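Local coordinates for serine-rich secreted cell wall anchored (LPXTG-motif ) protein (Lactobacillus reuteri ATCC 53608, PDB 5NXK), which probably acts as a beta-solenoid cell-surface adhesin that helps this gut bacterium attach to its host, at residues 74-77 with 78-81; 203-206 with 207-211. All blocks are in the same frame, centred on the assembly; numbering follows the deposited sequence.

Contact 1. Residues 74-77 with 78-81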
loop_
_atom_site.group_PDB
_atom_site.type_symbol
_atom_site.label_atom_id
_atom_site.label_comp_id
_atom_site.label_asym_id
_atom_site.label_seq_id
_atom_site.Cartn_x
_atom_site.Cartn_y
_atom_site.Cartn_z
ATOM N N LEU A 74 -7.600 -8.221 8.077
ATOM C CA LEU A 74 -6.328 -8.672 8.661
ATOM C C LEU A 74 -5.597 -7.490 9.261
ATOM O O LEU A 74 -5.307 -6.531 8.557
ATOM C CB LEU A 74 -5.448 -9.348 7.606
ATOM C CG LEU A 74 -4.020 -9.718 8.032
ATOM C CD1 LEU A 74 -4.013 -10.738 9.173
ATOM C CD2 LEU A 74 -3.239 -10.248 6.843
ATOM N N THR A 75 -5.321 -7.539 10.558
ATOM C CA THR A 75 -4.548 -6.498 11.226
ATOM C C THR A 75 -3.210 -7.050 11.729
ATOM O O THR A 75 -3.173 -8.117 12.334
ATOM C CB THR A 75 -5.369 -5.899 12.392
ATOM O OG1 THR A 75 -6.539 -5.264 11.860
ATOM C CG2 THR A 75 -4.585 -4.873 13.151
ATOM N N ILE A 76 -2.114 -6.348 11.446
ATOM C CA ILE A 76 -0.813 -6.683 12.011
ATOM C C ILE A 76 -0.303 -5.491 12.816
ATOM O O ILE A 76 -0.284 -4.361 12.306
ATOM C CB ILE A 76 0.205 -7.063 10.924
ATOM C CG1 ILE A 76 -0.338 -8.220 10.072
ATOM C CG2 ILE A 76 1.541 -7.426 11.555
ATOM C CD1 ILE A 76 0.611 -8.704 8.984
ATOM N N GLU A 77 0.047 -5.715 14.080
ATOM C CA GLU A 77 0.488 -4.633 14.966
ATOM C C GLU A 77 1.880 -4.900 15.489
ATOM O O GLU A 77 2.212 -6.049 15.806
ATOM C CB GLU A 77 -0.433 -4.472 16.164
ATOM C CG GLU A 77 -1.906 -4.550 15.890
ATOM C CD GLU A 77 -2.726 -4.254 17.145
ATOM O OE1 GLU A 77 -3.937 -3.963 17.029
ATOM O OE2 GLU A 77 -2.149 -4.333 18.254
ATOM N N ASN A 78 2.689 -3.846 15.570
ATOM C CA ASN A 78 3.953 -3.866 16.305
ATOM C C ASN A 78 4.847 -4.998 15.833
ATOM O O ASN A 78 5.244 -5.868 16.601
ATOM C CB ASN A 78 3.686 -3.970 17.801
ATOM C CG ASN A 78 4.942 -3.741 18.634
ATOM O OD1 ASN A 78 5.929 -3.164 18.155
ATOM N ND2 ASN A 78 4.908 -4.181 19.884
ATOM N N ALA A 79 5.130 -4.992 14.539
ATOM C CA ALA A 79 5.945 -6.036 13.953
ATOM C C ALA A 79 6.800 -5.499 12.816
ATOM O O ALA A 79 6.542 -4.423 12.256
ATOM C CB ALA A 79 5.061 -7.178 13.462
ATOM N N THR A 80 7.828 -6.254 12.485
ATOM C CA THR A 80 8.620 -5.965 11.310
ATOM C C THR A 80 8.300 -7.009 10.262
ATOM O O THR A 80 8.299 -8.205 10.555
ATOM C CB THR A 80 10.111 -5.957 11.638
ATOM O OG1 THR A 80 10.345 -4.990 12.665
ATOM C CG2 THR A 80 10.935 -5.605 10.403
ATOM N N LEU A 81 8.003 -6.574 9.044
ATOM C CA LEU A 81 7.620 -7.537 8.025
ATOM C C LEU A 81 8.590 -7.500 6.850
ATOM O O LEU A 81 8.861 -6.429 6.303
ATOM C CB LEU A 81 6.196 -7.247 7.535
ATOM C CG LEU A 81 5.126 -7.072 8.619
ATOM C CD1 LEU A 81 3.803 -6.645 7.978
ATOM C CD2 LEU A 81 4.937 -8.347 9.437
#
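Ile76 and Leu81 reach toward each other from the two sides of a one-residue corner in the beta-solenoid wall, where strand 71-77 ends and strand 79-83 sets off in another sheet. At CB the side chain of Ile76 already points into the angle between the strands, and there it forks. The CG2 branch, anti to the backbone N, runs forward along the chain: it lies 4.0 Å from Ala79 CB and 4.1 Å from Leu81 CD2. The other branch, CG1, stands beside the backbone N and continues extended, carrying CD1 to within 3.9 Å of Leu81 CD1. One isoleucine therefore meets both methyls of the leucine, each with a different branch, and the meeting is tip to tip.

The corner itself is Asn78, whose phi and psi of 55° and 57° are those of a left-handed residue. It swings the chain so that the short strand axes stand 111° apart, while Ala79 CB still faces inward. The acid of Glu77 and the amide of Asn78 both lead away from the angle, and no hydrogen bond closes the bend between the two segments. Beyond these residues, Phe89 touches both Ile76 and Leu81, and Tyr102 of the next coil, on strand 97-102, does the same, so that the two aromatic residues extend the apolar cluster. The chemistry is that of an oily inner angle with polar side chains directed off it: within these eight residues the bend is backed by apolar contacts alone, and burial of the methyls probably contributes to its stability.

Contact 2. Residues 203-206 with 207-211; sequences VTVG and NNASL
Val205 meets Ala209 and Leu211 across a type II beta turn, Gly206 to Ala209, which forms a corner of the parallel beta-solenoid and passes the chain from strand 200-205 to strand 210-214. The apolar contacts lie on the inner side of this corner. Val205 splits its two methyls between two partners: CG1, anti to the backbone N, faces the turn and lies 4.0 Å from Ala209 CB, whereas CG2 sits 3.9 Å from Leu211 CD2 and 4.2 Å from Leu211 CB. The valine and leucine side chains cross at about a right angle, with CG2 set against the flank of the leucine as well as one of its methyls. Ala239, from the equivalent corner of the next coil, also touches Val205.

The polar contacts lie on the outer part. Asn207 and Asn208 occupy the middle of the turn, Asn208 with the positive phi (58°) that a type II turn places at its third position, and both side chains start away from the preceding strand. Asn236 links this corner to the next coil: its ND2 donates to the carbonyl oxygen of Val205, and its side chain touches Asn207. Ser210, whose CB is directed away from the preceding strand, hydrogen-bonds through OG to Asn176 ND2 of the preceding coil.

A single hydrogen bond closes the turn. Ala209 N donates a hydrogen bond to Gly206 O at 3.1 Å, with 148° at the hydrogen; the nitrogen stands above the carbonyl plane, 42° out of it, and that same oxygen lies 3.2 Å from Ala209 CB.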
loop_
_atom_site.group_PDB
_atom_site.type_symbol
_atom_site.label_atom_id
_atom_site.label_comp_id
_atom_site.label_asym_id
_atom_site.label_seq_id
_atom_site.Cartn_x
_atom_site.Cartn_y
_atom_site.Cartn_z
ATOM N N VAL A 203 -6.463 7.660 -1.858
ATOM C CA VAL A 203 -5.514 7.798 -0.754
ATOM C C VAL A 203 -6.015 8.877 0.184
ATOM O O VAL A 203 -6.354 9.972 -0.269
ATOM C CB VAL A 203 -4.108 8.159 -1.240
ATOM C CG1 VAL A 203 -3.153 8.387 -0.041
ATOM C CG2 VAL A 203 -3.583 7.060 -2.166
ATOM N N THR A 204 -6.112 8.574 1.476
ATOM C CA THR A 204 -6.505 9.611 2.436
ATOM C C THR A 204 -5.414 9.792 3.477
ATOM O O THR A 204 -4.701 8.845 3.802
ATOM C CB THR A 204 -7.818 9.290 3.180
ATOM O OG1 THR A 204 -7.614 8.154 4.040
ATOM C CG2 THR A 204 -8.927 8.981 2.197
ATOM N N VAL A 205 -5.248 11.015 3.956
ATOM C CA VAL A 205 -4.369 11.275 5.084
ATOM C C VAL A 205 -5.243 11.888 6.188
ATOM O O VAL A 205 -5.830 12.957 5.998
ATOM C CB VAL A 205 -3.204 12.214 4.704
ATOM C CG1 VAL A 205 -2.271 12.422 5.903
ATOM C CG2 VAL A 205 -2.425 11.652 3.512
ATOM N N GLY A 206 -5.360 11.206 7.328
ATOM C CA GLY A 206 -6.351 11.589 8.330
ATOM C C GLY A 206 -5.993 12.838 9.132
ATOM O O GLY A 206 -4.876 13.366 9.016
ATOM N N ASN A 207 -6.943 13.321 9.935
ATOM C CA ASN A 207 -6.694 14.465 10.813
ATOM C C ASN A 207 -5.420 14.325 11.610
ATOM O O ASN A 207 -5.187 13.285 12.206
ATOM C CB ASN A 207 -7.829 14.681 11.809
ATOM C CG ASN A 207 -9.055 15.262 11.182
ATOM O OD1 ASN A 207 -9.250 15.186 9.970
ATOM N ND2 ASN A 207 -9.873 15.911 12.002
ATOM N N ASN A 208 -4.610 15.381 11.626
ATOM C CA ASN A 208 -3.392 15.431 12.431
ATOM C C ASN A 208 -2.410 14.317 12.131
ATOM O O ASN A 208 -1.546 14.017 12.953
ATOM C CB ASN A 208 -3.728 15.405 13.919
ATOM C CG ASN A 208 -4.604 16.561 14.334
ATOM O OD1 ASN A 208 -5.788 16.383 14.632
ATOM N ND2 ASN A 208 -4.025 17.761 14.362
ATOM N N ALA A 209 -2.529 13.708 10.956
ATOM C CA ALA A 209 -1.589 12.653 10.573
ATOM C C ALA A 209 -0.451 13.229 9.754
ATOM O O ALA A 209 -0.543 14.346 9.252
ATOM C CB ALA A 209 -2.290 11.567 9.793
ATOM N N SER A 210 0.615 12.455 9.598
ATOM C CA SER A 210 1.695 12.860 8.724
ATOM C C SER A 210 2.008 11.730 7.740
ATOM O O SER A 210 1.962 10.536 8.077
ATOM C CB SER A 210 2.937 13.288 9.530
ATOM O OG SER A 210 3.829 12.210 9.777
ATOM N N LEU A 211 2.274 12.128 6.505
ATOM C CA LEU A 211 2.688 11.210 5.461
ATOM C C LEU A 211 3.938 11.775 4.830
ATOM O O LEU A 211 3.928 12.894 4.327
ATOM C CB LEU A 211 1.590 11.027 4.414
ATOM C CG LEU A 211 2.040 10.238 3.174
ATOM C CD1 LEU A 211 2.469 8.830 3.576
ATOM C CD2 LEU A 211 0.933 10.163 2.128
#

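In the fold
Both contacts make the same transition, from the 11-strand parallel sheet to the 10-strand one, at different coils along the same edge of the solenoid. Three coils lie between them in the long sheet: strands 97-102, 122-127 and 168-171 separate 71-77 from 200-205. Their centres are 20 Å apart and their nearest atoms about 16 Å, so they do not touch, and each centre is 14 Å from that of the chain. Contact 1 bends without a hydrogen bond between its segments; contact 2 takes a longer, hydrogen-bonded turn. Residues 74-81 belong to the part of the chain related to pectate lyase-like adhesive domains.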